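Local atomic coordinates of xyloglucan-specific endo-beta-1,4-glucanase (Uncultured bacterium, PDB entry 4W88), a protein that probably hydrolyses internal beta-1,4-glucosidic bonds of the plant polysaccharide xyloglucan, as a glycoside hydrolase family 5 endoglucanase with a TIM-barrel fold. Residues Y225-F230 / V284-D289; W251-I256 / D297-F302; K258-I261 / P266-I269; F316-R321 / D330-Y335. The protein carries 1 engineered substitution. All blocks are in the same frame, centred on the assembly; numbering follows the deposited sequence.

All four contacts lie in the C-terminal part of the chain: interactions 1 to 3 involve the later units of the (beta/alpha)8 barrel, interaction 4 the segments after its last strand. Interactions 2 and 3 lie closest, their centres about 6 Å apart; both use helix 246-261 and reach the neighbouring strands 267-272 and 300-305, with interaction 3 nested inside the chain loop closed by interaction 2. Interaction 1 alternates along the chain with interaction 2, about 13 Å away between centres. Interaction 4 joins 316-321 to helix 329-336, whose Tyr335 touches Trp286 and Ile287 of interaction 1. The contacts thus run in series, 3 to 2 to 1 to 4, from helix 246-261 to the last helix.

Interaction 1 (Y225-F230 / V284-D289); sequences YTPYFF and VRWIGD. With BGC (beta-D-glucopyranose), chain C.
Trp286 reaches out from helix 280-295 and meets the 225-230 segment in two ways, with the edge of its indole and with one face. At the edge, NE1 donates a hydrogen bond to the backbone O of Thr226 over 2.8 Å. The N-H points fairly straight at the oxygen (155°), which lies in the plane of the indole; seen from the acceptor, the donor is tilted out of the carbonyl plane. Over the face comes Phe230, whose CD2 hangs above the rim of the indole. The two rings meet obliquely, with planes 38° apart and 4.8 Å between the centroids of the Phe230 ring and the five-membered ring of Trp286. The closest carbons are at 3.4 Å, Phe230 CE2 to Trp286 CB, with Trp286 CG equally near. Both side chains have CG anti to the backbone N (chi1 173° for Trp286), which extends each across the gap. Pro227, joined to Thr226 by a cis peptide bond and sitting at the N-cap of helix 228-231, lays its CD beside Trp286 NE1, 3.8 Å away.

Tyr228 turns the other way, to the bound glucose: sugar atom C3 lies over one face of its ring, and ring atom CE1 comes within 3.6 Å of the sugar O4. Tyr225 belongs to the same glycan pocket. The indole thus satisfies the Thr226 carbonyl and gives Phe230 an apolar surface, and this probably steadies the short segment from which the sugar-contacting tyrosines project.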
loop_
_atom_site.group_PDB
_atom_site.type_symbol
_atom_site.label_atom_id
_atom_site.label_comp_id
_atom_site.label_asym_id
_atom_site.label_seq_id
_atom_site.Cartn_x
_atom_site.Cartn_y
_atom_site.Cartn_z
ATOM N N TYR A 225 -1.582 8.813 -6.886
ATOM C CA TYR A 225 -1.082 8.727 -8.288
ATOM C C TYR A 225 -1.375 10.027 -9.058
ATOM O O TYR A 225 -2.135 10.036 -10.057
ATOM C CB TYR A 225 -1.775 7.581 -8.987
ATOM C CG TYR A 225 -1.444 6.159 -8.504
ATOM C CD1 TYR A 225 -2.173 5.517 -7.460
ATOM C CD2 TYR A 225 -0.511 5.390 -9.188
ATOM C CE1 TYR A 225 -1.889 4.199 -7.100
ATOM C CE2 TYR A 225 -0.252 4.059 -8.859
ATOM C CZ TYR A 225 -0.986 3.446 -7.813
ATOM O OH TYR A 225 -0.721 2.141 -7.535
ATOM N N THR A 226 -0.777 11.098 -8.584
ATOM C CA THR A 226 -1.220 12.450 -8.920
ATOM C C THR A 226 -0.238 13.123 -9.877
ATOM O O THR A 226 0.994 13.141 -9.631
ATOM C CB THR A 226 -1.301 13.247 -7.641
ATOM O OG1 THR A 226 -2.142 12.529 -6.718
ATOM C CG2 THR A 226 -1.839 14.623 -7.886
ATOM N N PRO A 227 -0.759 13.722 -10.951
ATOM C CA PRO A 227 -2.197 13.774 -11.353
ATOM C C PRO A 227 -2.594 12.514 -12.130
ATOM O O PRO A 227 -1.796 11.927 -12.885
ATOM C CB PRO A 227 -2.250 14.969 -12.358
ATOM C CG PRO A 227 -0.915 15.553 -12.369
ATOM C CD PRO A 227 0.079 14.555 -11.829
ATOM N N TYR A 228 -3.846 12.104 -11.944
ATOM C CA TYR A 228 -4.415 10.944 -12.545
ATOM C C TYR A 228 -4.250 10.914 -14.044
ATOM O O TYR A 228 -3.914 9.900 -14.645
ATOM C CB TYR A 228 -5.897 10.861 -12.144
ATOM C CG TYR A 228 -6.647 9.750 -12.812
ATOM C CD1 TYR A 228 -6.488 8.464 -12.404
ATOM C CD2 TYR A 228 -7.548 9.991 -13.834
ATOM C CE1 TYR A 228 -7.138 7.424 -13.015
ATOM C CE2 TYR A 228 -8.223 8.961 -14.422
ATOM C CZ TYR A 228 -7.993 7.675 -14.012
ATOM O OH TYR A 228 -8.670 6.622 -14.539
ATOM N N PHE A 229 -4.453 12.057 -14.662
ATOM C CA PHE A 229 -4.352 12.106 -16.153
ATOM C C PHE A 229 -2.949 11.931 -16.716
ATOM O O PHE A 229 -2.784 11.604 -17.922
ATOM C CB PHE A 229 -4.986 13.371 -16.691
ATOM C CG PHE A 229 -6.503 13.330 -16.716
ATOM C CD1 PHE A 229 -7.188 12.140 -16.920
ATOM C CD2 PHE A 229 -7.229 14.486 -16.639
ATOM C CE1 PHE A 229 -8.573 12.094 -16.949
ATOM C CE2 PHE A 229 -8.622 14.451 -16.700
ATOM C CZ PHE A 229 -9.286 13.245 -16.862
ATOM N N PHE A 230 -1.937 12.142 -15.878
ATOM C CA PHE A 230 -0.584 11.799 -16.279
ATOM C C PHE A 230 -0.261 10.329 -16.020
ATOM O O PHE A 230 0.399 9.673 -16.826
ATOM C CB PHE A 230 0.431 12.681 -15.568
ATOM C CG PHE A 230 1.837 12.344 -15.942
ATOM C CD1 PHE A 230 2.316 12.632 -17.212
ATOM C CD2 PHE A 230 2.673 11.743 -15.059
ATOM C CE1 PHE A 230 3.616 12.274 -17.563
ATOM C CE2 PHE A 230 3.957 11.392 -15.415
ATOM C CZ PHE A 230 4.419 11.639 -16.664
ATOM N N VAL A 284 10.609 10.735 -15.649
ATOM C CA VAL A 284 11.687 11.251 -14.826
ATOM C C VAL A 284 11.399 12.633 -14.248
ATOM O O VAL A 284 11.663 12.881 -13.051
ATOM C CB VAL A 284 13.021 11.194 -15.601
ATOM C CG1 VAL A 284 14.156 11.895 -14.827
ATOM C CG2 VAL A 284 13.364 9.705 -15.917
ATOM N N ARG A 285 10.923 13.573 -15.076
ATOM C CA ARG A 285 10.564 14.889 -14.576
ATOM C C ARG A 285 9.422 14.866 -13.548
ATOM O O ARG A 285 9.465 15.570 -12.519
ATOM C CB ARG A 285 10.197 15.815 -15.746
ATOM C CG ARG A 285 11.398 16.209 -16.604
ATOM C CD ARG A 285 11.077 17.394 -17.520
ATOM N NE ARG A 285 10.299 16.904 -18.663
ATOM C CZ ARG A 285 10.804 16.372 -19.770
ATOM N NH1 ARG A 285 12.090 16.255 -19.946
ATOM N NH2 ARG A 285 9.996 15.939 -20.718
ATOM N N TRP A 286 8.425 14.035 -13.792
ATOM C CA TRP A 286 7.308 13.921 -12.863
ATOM C C TRP A 286 7.798 13.413 -11.501
ATOM O O TRP A 286 7.392 13.933 -10.462
ATOM C CB TRP A 286 6.251 12.973 -13.432
ATOM C CG TRP A 286 5.159 12.668 -12.459
ATOM C CD1 TRP A 286 4.089 13.453 -12.110
ATOM C CD2 TRP A 286 5.072 11.492 -11.668
ATOM N NE1 TRP A 286 3.344 12.836 -11.141
ATOM C CE2 TRP A 286 3.928 11.613 -10.862
ATOM C CE3 TRP A 286 5.859 10.349 -11.565
ATOM C CZ2 TRP A 286 3.573 10.627 -9.923
ATOM C CZ3 TRP A 286 5.518 9.390 -10.653
ATOM C CH2 TRP A 286 4.381 9.517 -9.855
ATOM N N ILE A 287 8.697 12.423 -11.504
ATOM C CA ILE A 287 9.223 11.869 -10.218
ATOM C C ILE A 287 9.944 12.950 -9.436
ATOM O O ILE A 287 9.755 13.094 -8.241
ATOM C CB ILE A 287 10.167 10.648 -10.447
ATOM C CG1 ILE A 287 9.402 9.449 -11.114
ATOM C CG2 ILE A 287 10.996 10.318 -9.248
ATOM C CD1 ILE A 287 10.230 8.304 -11.664
ATOM N N GLY A 288 10.720 13.765 -10.156
ATOM C CA GLY A 288 11.348 14.929 -9.514
ATOM C C GLY A 288 10.354 15.815 -8.791
ATOM O O GLY A 288 10.558 16.193 -7.655
ATOM N N ASP A 289 9.267 16.142 -9.465
ATOM C CA ASP A 289 8.266 17.033 -8.898
ATOM C C ASP A 289 7.451 16.372 -7.811
ATOM O O ASP A 289 7.134 17.004 -6.767
ATOM C CB ASP A 289 7.309 17.539 -10.018
ATOM C CG ASP A 289 7.932 18.634 -10.850
ATOM O OD1 ASP A 289 8.922 19.267 -10.393
ATOM O OD2 ASP A 289 7.435 18.886 -11.948
HETATM C C2 BGC C . -10.855 8.774 -10.916
HETATM C C3 BGC C . -9.499 8.293 -10.308
HETATM C C4 BGC C . -9.791 6.830 -10.058
HETATM C C5 BGC C . -10.660 6.447 -11.283
HETATM C C6 BGC C . -11.406 5.113 -11.161
HETATM C C1 BGC C . -11.248 8.439 -12.378
HETATM O O1 BGC C . -12.358 9.076 -13.228
HETATM O O2 BGC C . -10.748 10.117 -10.993
HETATM O O3 BGC C . -9.114 9.070 -9.179
HETATM O O4 BGC C . -8.919 5.798 -10.404
HETATM O O5 BGC C . -11.689 7.216 -11.930
HETATM O O6 BGC C . -10.860 4.202 -12.148
#

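Interaction 2 (W251-I256 / D297-F302); sequences WQYNNI and DGVKCF
Tyr253 OH and Asp297 OD2 share a short hydrogen bond of 2.6 Å, a link on the outer layer of the (beta/alpha)8 barrel between helix 246-261 and the turn leading into strand 300-305. The phenol donates. Its partner sits at the edge of the tyrosine ring, in the ring plane, and the carboxylate is turned 28° from that plane, so the two flat groups are only moderately twisted against each other although the side chains run obliquely. CG of Tyr253 stands anti to the backbone N (chi1 -172°), which carries the ring away from the helix toward the turn. Asp297 CB also comes near, 3.2 Å from Tyr253 OH, and Val299 closes in on the same hydroxyl with its CG2 methyl at 4.0 Å, an apolar neighbour beside the bond.

One shell out, the second carboxylate oxygen is taken as well: Asp297 OD1 forms a salt bridge with Lys257, from the same helix as Tyr253. Two neighbouring turns of that helix therefore hold one carboxylate, which would probably keep it ionised. Ile261 and Leu294 pack round Tyr253 and Val299. The aspartate is itself placed by the end of helix 280-295, where a Schellman motif has Gly298, with positive phi, as its C-prime residue, before the chain turns into the strand. At the bond itself, Asp297 OD2 accepts from Tyr253 OH through its anti lone pair, the one pointing away from OD1.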
loop_
_atom_site.group_PDB
_atom_site.type_symbol
_atom_site.label_atom_id
_atom_site.label_comp_id
_atom_site.label_asym_id
_atom_site.label_seq_id
_atom_site.Cartn_x
_atom_site.Cartn_y
_atom_site.Cartn_z
ATOM N N TRP A 251 -1.346 21.157 -4.404
ATOM C CA TRP A 251 -2.663 21.444 -3.774
ATOM C C TRP A 251 -3.056 20.274 -2.916
ATOM O O TRP A 251 -3.460 20.452 -1.768
ATOM C CB TRP A 251 -3.661 21.593 -4.931
ATOM C CG TRP A 251 -4.938 22.306 -4.760
ATOM C CD1 TRP A 251 -5.751 22.332 -3.660
ATOM C CD2 TRP A 251 -5.640 23.063 -5.797
ATOM N NE1 TRP A 251 -6.883 23.077 -3.928
ATOM C CE2 TRP A 251 -6.848 23.533 -5.223
ATOM C CE3 TRP A 251 -5.350 23.388 -7.141
ATOM C CZ2 TRP A 251 -7.777 24.319 -5.945
ATOM C CZ3 TRP A 251 -6.284 24.163 -7.864
ATOM C CH2 TRP A 251 -7.476 24.624 -7.253
ATOM N N GLN A 252 -2.933 19.063 -3.473
ATOM C CA GLN A 252 -3.318 17.864 -2.741
ATOM C C GLN A 252 -2.384 17.673 -1.535
ATOM O O GLN A 252 -2.840 17.413 -0.414
ATOM C CB GLN A 252 -3.239 16.679 -3.666
ATOM C CG GLN A 252 -3.541 15.360 -3.012
ATOM C CD GLN A 252 -3.475 14.211 -3.997
ATOM O OE1 GLN A 252 -2.408 13.844 -4.501
ATOM N NE2 GLN A 252 -4.608 13.610 -4.240
ATOM N N TYR A 253 -1.069 17.809 -1.761
ATOM C CA TYR A 253 -0.121 17.704 -0.664
ATOM C C TYR A 253 -0.347 18.743 0.430
ATOM O O TYR A 253 -0.138 18.459 1.612
ATOM C CB TYR A 253 1.288 17.830 -1.197
ATOM C CG TYR A 253 2.383 17.559 -0.196
ATOM C CD1 TYR A 253 2.699 16.263 0.163
ATOM C CD2 TYR A 253 3.102 18.596 0.410
ATOM C CE1 TYR A 253 3.694 16.004 1.094
ATOM C CE2 TYR A 253 4.108 18.350 1.334
ATOM C CZ TYR A 253 4.423 17.035 1.658
ATOM O OH TYR A 253 5.440 16.717 2.556
ATOM N N ASN A 254 -0.783 19.947 0.081
ATOM C CA ASN A 254 -1.059 20.930 1.141
ATOM C C ASN A 254 -2.205 20.500 2.043
ATOM O O ASN A 254 -2.231 20.831 3.226
ATOM C CB ASN A 254 -1.227 22.298 0.527
ATOM C CG ASN A 254 0.116 22.852 0.058
ATOM O OD1 ASN A 254 1.205 22.374 0.452
ATOM N ND2 ASN A 254 0.061 23.815 -0.799
ATOM N N ASN A 255 -3.140 19.725 1.519
ATOM C CA ASN A 255 -4.150 19.160 2.384
ATOM C C ASN A 255 -3.605 18.070 3.307
ATOM O O ASN A 255 -3.959 17.998 4.493
ATOM C CB ASN A 255 -5.311 18.653 1.568
ATOM C CG ASN A 255 -6.217 19.779 1.136
ATOM O OD1 ASN A 255 -6.297 20.859 1.769
ATOM N ND2 ASN A 255 -6.891 19.563 0.063
ATOM N N ILE A 256 -2.737 17.219 2.773
ATOM C CA ILE A 256 -2.064 16.214 3.573
ATOM C C ILE A 256 -1.265 16.901 4.711
ATOM O O ILE A 256 -1.327 16.465 5.865
ATOM C CB ILE A 256 -1.190 15.315 2.690
ATOM C CG1 ILE A 256 -2.095 14.504 1.720
ATOM C CG2 ILE A 256 -0.401 14.337 3.544
ATOM C CD1 ILE A 256 -1.396 13.854 0.533
ATOM N N ASP A 297 9.043 17.038 3.529
ATOM C CA ASP A 297 8.709 16.692 4.905
ATOM C C ASP A 297 9.142 15.259 5.277
ATOM O O ASP A 297 8.682 14.695 6.274
ATOM C CB ASP A 297 7.211 16.911 5.176
ATOM C CG ASP A 297 6.814 18.349 5.005
ATOM O OD1 ASP A 297 7.114 19.114 5.960
ATOM O OD2 ASP A 297 6.308 18.739 3.901
ATOM N N GLY A 298 10.032 14.685 4.486
ATOM C CA GLY A 298 10.528 13.324 4.707
ATOM C C GLY A 298 9.453 12.241 4.642
ATOM O O GLY A 298 9.560 11.176 5.326
ATOM N N VAL A 299 8.436 12.488 3.820
ATOM C CA VAL A 299 7.375 11.484 3.630
ATOM C C VAL A 299 7.862 10.463 2.621
ATOM O O VAL A 299 8.420 10.817 1.570
ATOM C CB VAL A 299 6.062 12.164 3.170
ATOM C CG1 VAL A 299 4.979 11.144 2.844
ATOM C CG2 VAL A 299 5.587 13.137 4.238
ATOM N N LYS A 300 7.658 9.196 2.946
ATOM C CA LYS A 300 8.110 8.087 2.118
ATOM C C LYS A 300 6.977 7.557 1.232
ATOM O O LYS A 300 5.775 7.670 1.604
ATOM C CB LYS A 300 8.669 6.981 3.002
ATOM C CG LYS A 300 9.722 7.466 4.007
ATOM C CD LYS A 300 10.957 8.039 3.283
ATOM C CE LYS A 300 11.961 8.555 4.294
ATOM N NZ LYS A 300 13.058 9.111 3.505
ATOM N N CYS A 301 7.365 6.991 0.094
ATOM C CA CYS A 301 6.406 6.385 -0.794
ATOM C C CYS A 301 6.890 5.012 -1.222
ATOM O O CYS A 301 8.102 4.685 -1.176
ATOM C CB CYS A 301 6.142 7.278 -2.036
ATOM S SG CYS A 301 7.498 7.562 -3.141
ATOM N N PHE A 302 5.904 4.234 -1.682
ATOM C CA PHE A 302 6.105 2.913 -2.234
ATOM C C PHE A 302 5.540 2.860 -3.647
ATOM O O PHE A 302 4.350 3.136 -3.862
ATOM C CB PHE A 302 5.390 1.853 -1.368
ATOM C CG PHE A 302 5.989 1.596 -0.018
ATOM C CD1 PHE A 302 5.966 2.581 0.985
ATOM C CD2 PHE A 302 6.594 0.384 0.276
ATOM C CE1 PHE A 302 6.537 2.345 2.230
ATOM C CE2 PHE A 302 7.164 0.168 1.526
ATOM C CZ PHE A 302 7.173 1.136 2.482
#

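Interaction 3 (K258-I261 / P266-I269); sequences KYLI and PVVI
Val267 is the meeting point with Leu260 and Ile261, at the place where helix 246-261 ends and the chain, after a short connection, enters strand 267-272. Segment 266-269 begins at Pro266, whose CB points away from the helix although its CA is the nearest to that of Ile261 across the contact, at 6.5 Å. Val267 comes next, and its side chain is aimed at the helix. One methyl, CG2, does the work: it presses on Leu260 CB at 3.5 Å, tighter than usual for two carbons, and lies 3.7 Å from Leu260 CD1. The two side chains cross at about a right angle, and the methyl lies against the leucine between CB and the CD1 branch. CG1 of Val267 is anti to the backbone N (chi1 178°), which leaves CG2 beside that N and facing Leu260. Ile261 joins more loosely, its CG1 4.3 Å from Val267 CG2. The helix ends here in a wider pi-type turn.

Val268 then alternates to the other side of the strand, and Ile269 continues the strand without touching 258-261; their backbones bond to the flanking barrel strands, Val268 to Val220 and Leu222, Ile269 to Lys300 and Phe302. Here the helix of a beta-alpha-beta crossover closes down on its own outgoing strand: Leu260 also touches Val220 of strand 218-223 and Leu207 of helix 204-208, while Ile256, one turn earlier, covers Val267 too.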
loop_
_atom_site.group_PDB
_atom_site.type_symbol
_atom_site.label_atom_id
_atom_site.label_comp_id
_atom_site.label_asym_id
_atom_site.label_seq_id
_atom_site.Cartn_x
_atom_site.Cartn_y
_atom_site.Cartn_z
ATOM N N LYS A 258 -1.919 20.020 6.017
ATOM C CA LYS A 258 -2.855 20.670 6.929
ATOM C C LYS A 258 -3.405 19.663 7.927
ATOM O O LYS A 258 -3.500 19.918 9.134
ATOM C CB LYS A 258 -4.018 21.221 6.105
ATOM C CG LYS A 258 -4.950 22.234 6.739
ATOM C CD LYS A 258 -5.617 22.952 5.565
ATOM C CE LYS A 258 -6.337 24.212 5.958
ATOM N NZ LYS A 258 -7.701 23.850 6.416
ATOM N N TYR A 259 -3.822 18.518 7.449
ATOM C CA TYR A 259 -4.579 17.613 8.329
ATOM C C TYR A 259 -3.753 16.548 9.031
ATOM O O TYR A 259 -4.212 15.989 10.012
ATOM C CB TYR A 259 -5.683 16.953 7.521
ATOM C CG TYR A 259 -6.828 17.879 7.185
ATOM C CD1 TYR A 259 -7.877 18.040 8.082
ATOM C CD2 TYR A 259 -6.862 18.604 6.005
ATOM C CE1 TYR A 259 -8.920 18.892 7.803
ATOM C CE2 TYR A 259 -7.913 19.483 5.737
ATOM C CZ TYR A 259 -8.927 19.597 6.648
ATOM O OH TYR A 259 -9.988 20.409 6.465
ATOM N N LEU A 260 -2.540 16.281 8.529
ATOM C CA LEU A 260 -1.725 15.177 9.035
ATOM C C LEU A 260 -0.313 15.636 9.401
ATOM O O LEU A 260 0.061 15.634 10.569
ATOM C CB LEU A 260 -1.736 13.971 8.022
ATOM C CG LEU A 260 -3.095 13.312 7.807
ATOM C CD1 LEU A 260 -3.095 12.303 6.639
ATOM C CD2 LEU A 260 -3.561 12.619 9.041
ATOM N N ILE A 261 0.465 16.060 8.418
ATOM C CA ILE A 261 1.898 16.256 8.663
ATOM C C ILE A 261 2.068 17.359 9.680
ATOM O O ILE A 261 2.896 17.245 10.606
ATOM C CB ILE A 261 2.650 16.599 7.370
ATOM C CG1 ILE A 261 2.591 15.417 6.397
ATOM C CG2 ILE A 261 4.083 17.025 7.656
ATOM C CD1 ILE A 261 2.977 15.769 4.984
ATOM N N PRO A 266 2.267 10.684 11.427
ATOM C CA PRO A 266 3.011 10.063 10.361
ATOM C C PRO A 266 2.122 9.714 9.155
ATOM O O PRO A 266 1.035 9.173 9.326
ATOM C CB PRO A 266 3.577 8.779 11.024
ATOM C CG PRO A 266 3.747 9.152 12.433
ATOM C CD PRO A 266 2.519 9.997 12.701
ATOM N N VAL A 267 2.632 10.038 7.961
ATOM C CA VAL A 267 2.000 9.717 6.709
ATOM C C VAL A 267 2.939 8.928 5.821
ATOM O O VAL A 267 4.145 9.234 5.733
ATOM C CB VAL A 267 1.564 10.994 5.949
ATOM C CG1 VAL A 267 0.946 10.656 4.608
ATOM C CG2 VAL A 267 0.550 11.668 6.791
ATOM N N VAL A 268 2.375 7.903 5.191
ATOM C CA VAL A 268 3.091 7.032 4.258
ATOM C C VAL A 268 2.252 6.918 2.964
ATOM O O VAL A 268 1.055 6.615 2.997
ATOM C CB VAL A 268 3.351 5.576 4.809
ATOM C CG1 VAL A 268 4.281 4.882 3.790
ATOM C CG2 VAL A 268 4.007 5.593 6.129
ATOM N N ILE A 269 2.861 7.205 1.816
ATOM C CA ILE A 269 2.226 6.969 0.511
ATOM C C ILE A 269 2.481 5.508 0.080
ATOM O O ILE A 269 3.546 5.211 -0.459
ATOM C CB ILE A 269 2.665 7.970 -0.561
ATOM C CG1 ILE A 269 2.501 9.426 -0.061
ATOM C CG2 ILE A 269 1.937 7.676 -1.814
ATOM C CD1 ILE A 269 1.098 9.837 0.323
#

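Interaction 4 (F316-R321 / D330-Y335); sequences FGLLNR and DIVDAY
Leu318 is the bump of this contact, and the hollow that takes it is formed by Ile331, Val332 and Tyr335 on one face of helix 329-336. Each part of the leucine finds a different wall. Branch CD2 meets the Ile331 methyl CG2 at 3.8 Å, the side chains crossing at about a right angle. Nearer the backbone, Leu318 CB lies 4.0 Å from Val332 CG2, where the two run obliquely past each other. The other branch, CD1, comes up to the tyrosine ring at 3.8 Å from Tyr335 CE2, meeting the ring at a slant. In Leu318, chi1 (-55°) sets CG anti to the carbonyl carbon and chi2 (171°) turns the fork so that CD2 faces Ile331 and CD1 faces Tyr335, residues one helical turn apart.

Behind the hollow, Ile331 and Tyr335 rest on helix 280-295 through Ile283, Trp286 and Ile287, while Trp326 of strand 325-326 flanks both Leu318 and Val332. No hydrogen bond crosses between the segments. The grip is wholly apolar, depending on complementary shape and on burial of all four side chains, and it fixes the terminal helix to the loop before strand 319-320.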
loop_
_atom_site.group_PDB
_atom_site.type_symbol
_atom_site.label_atom_id
_atom_site.label_comp_id
_atom_site.label_asym_id
_atom_site.label_seq_id
_atom_site.Cartn_x
_atom_site.Cartn_y
_atom_site.Cartn_z
ATOM N N PHE A 316 2.743 -0.389 -15.227
ATOM C CA PHE A 316 3.501 0.091 -14.027
ATOM C C PHE A 316 4.801 -0.716 -13.753
ATOM O O PHE A 316 5.534 -0.458 -12.785
ATOM C CB PHE A 316 2.594 -0.057 -12.856
ATOM C CG PHE A 316 1.533 1.038 -12.725
ATOM C CD1 PHE A 316 1.883 2.328 -12.491
ATOM C CD2 PHE A 316 0.211 0.720 -12.802
ATOM C CE1 PHE A 316 0.988 3.338 -12.299
ATOM C CE2 PHE A 316 -0.754 1.692 -12.614
ATOM C CZ PHE A 316 -0.381 3.023 -12.386
ATOM N N GLY A 317 5.074 -1.734 -14.581
ATOM C CA GLY A 317 6.211 -2.548 -14.378
ATOM C C GLY A 317 7.567 -1.804 -14.363
ATOM O O GLY A 317 7.832 -0.944 -15.228
ATOM N N LEU A 318 8.414 -2.179 -13.405
ATOM C CA LEU A 318 9.781 -1.637 -13.309
ATOM C C LEU A 318 10.830 -2.723 -13.329
ATOM O O LEU A 318 11.827 -2.604 -14.061
ATOM C CB LEU A 318 9.984 -0.697 -12.133
ATOM C CG LEU A 318 9.034 0.472 -12.032
ATOM C CD1 LEU A 318 9.167 1.227 -10.697
ATOM C CD2 LEU A 318 9.337 1.442 -13.173
ATOM N N LEU A 319 10.603 -3.742 -12.505
ATOM C CA LEU A 319 11.463 -4.919 -12.455
ATOM C C LEU A 319 10.950 -6.023 -13.383
ATOM O O LEU A 319 9.860 -6.526 -13.202
ATOM C CB LEU A 319 11.636 -5.421 -11.043
ATOM C CG LEU A 319 12.450 -6.726 -10.917
ATOM C CD1 LEU A 319 13.893 -6.477 -11.475
ATOM C CD2 LEU A 319 12.423 -7.236 -9.476
ATOM N N ASN A 320 11.760 -6.397 -14.375
ATOM C CA ASN A 320 11.475 -7.585 -15.185
ATOM C C ASN A 320 11.860 -8.800 -14.340
ATOM O O ASN A 320 13.052 -9.159 -14.230
ATOM C CB ASN A 320 12.191 -7.573 -16.532
ATOM C CG ASN A 320 11.830 -8.774 -17.374
ATOM O OD1 ASN A 320 11.426 -9.832 -16.854
ATOM N ND2 ASN A 320 12.002 -8.646 -18.663
ATOM N N ARG A 321 10.869 -9.375 -13.670
ATOM C CA ARG A 321 11.191 -10.342 -12.614
ATOM C C ARG A 321 11.838 -11.631 -13.157
ATOM O O ARG A 321 12.709 -12.218 -12.489
ATOM C CB ARG A 321 9.925 -10.680 -11.856
ATOM C CG ARG A 321 9.295 -9.527 -11.123
ATOM C CD ARG A 321 8.087 -9.937 -10.341
ATOM N NE ARG A 321 7.335 -8.756 -9.947
ATOM C CZ ARG A 321 6.148 -8.835 -9.366
ATOM N NH1 ARG A 321 5.688 -10.032 -9.027
ATOM N NH2 ARG A 321 5.396 -7.771 -9.197
ATOM N N ASP A 330 16.379 4.421 -16.498
ATOM C CA ASP A 330 16.286 5.879 -16.238
ATOM C C ASP A 330 15.161 6.241 -15.246
ATOM O O ASP A 330 15.328 7.075 -14.342
ATOM C CB ASP A 330 16.068 6.632 -17.542
ATOM C CG ASP A 330 17.308 6.705 -18.418
ATOM O OD1 ASP A 330 18.406 6.325 -18.011
ATOM O OD2 ASP A 330 17.189 7.225 -19.509
ATOM N N ILE A 331 13.981 5.636 -15.441
ATOM C CA ILE A 331 12.894 5.781 -14.472
ATOM C C ILE A 331 13.291 5.302 -13.081
ATOM O O ILE A 331 13.109 6.005 -12.054
ATOM C CB ILE A 331 11.608 5.066 -14.953
ATOM C CG1 ILE A 331 11.066 5.785 -16.208
ATOM C CG2 ILE A 331 10.536 5.019 -13.869
ATOM C CD1 ILE A 331 9.875 5.156 -16.879
ATOM N N VAL A 332 13.899 4.136 -13.044
ATOM C CA VAL A 332 14.295 3.543 -11.764
ATOM C C VAL A 332 15.319 4.388 -11.024
ATOM O O VAL A 332 15.174 4.610 -9.804
ATOM C CB VAL A 332 14.664 2.079 -11.927
ATOM C CG1 VAL A 332 15.226 1.482 -10.636
ATOM C CG2 VAL A 332 13.441 1.309 -12.348
ATOM N N ASP A 333 16.317 4.906 -11.784
ATOM C CA ASP A 333 17.350 5.743 -11.202
ATOM C C ASP A 333 16.669 6.983 -10.529
ATOM O O ASP A 333 17.049 7.421 -9.435
ATOM C CB ASP A 333 18.264 6.275 -12.295
ATOM C CG ASP A 333 19.328 5.292 -12.787
ATOM O OD1 ASP A 333 19.481 4.204 -12.239
ATOM O OD2 ASP A 333 19.990 5.591 -13.823
ATOM N N ALA A 334 15.679 7.582 -11.220
ATOM C CA ALA A 334 15.043 8.781 -10.659
ATOM C C ALA A 334 14.364 8.497 -9.298
ATOM O O ALA A 334 14.356 9.298 -8.348
ATOM C CB ALA A 334 14.028 9.307 -11.647
ATOM N N TYR A 335 13.839 7.284 -9.172
ATOM C CA TYR A 335 13.212 6.880 -7.907
ATOM C C TYR A 335 14.258 6.634 -6.833
ATOM O O TYR A 335 14.220 7.234 -5.776
ATOM C CB TYR A 335 12.408 5.584 -8.086
ATOM C CG TYR A 335 11.002 5.754 -8.710
ATOM C CD1 TYR A 335 10.101 6.700 -8.212
ATOM C CD2 TYR A 335 10.565 4.902 -9.754
ATOM C CE1 TYR A 335 8.845 6.847 -8.766
ATOM C CE2 TYR A 335 9.282 5.038 -10.306
ATOM C CZ TYR A 335 8.415 5.978 -9.778
ATOM O OH TYR A 335 7.142 6.156 -10.297
#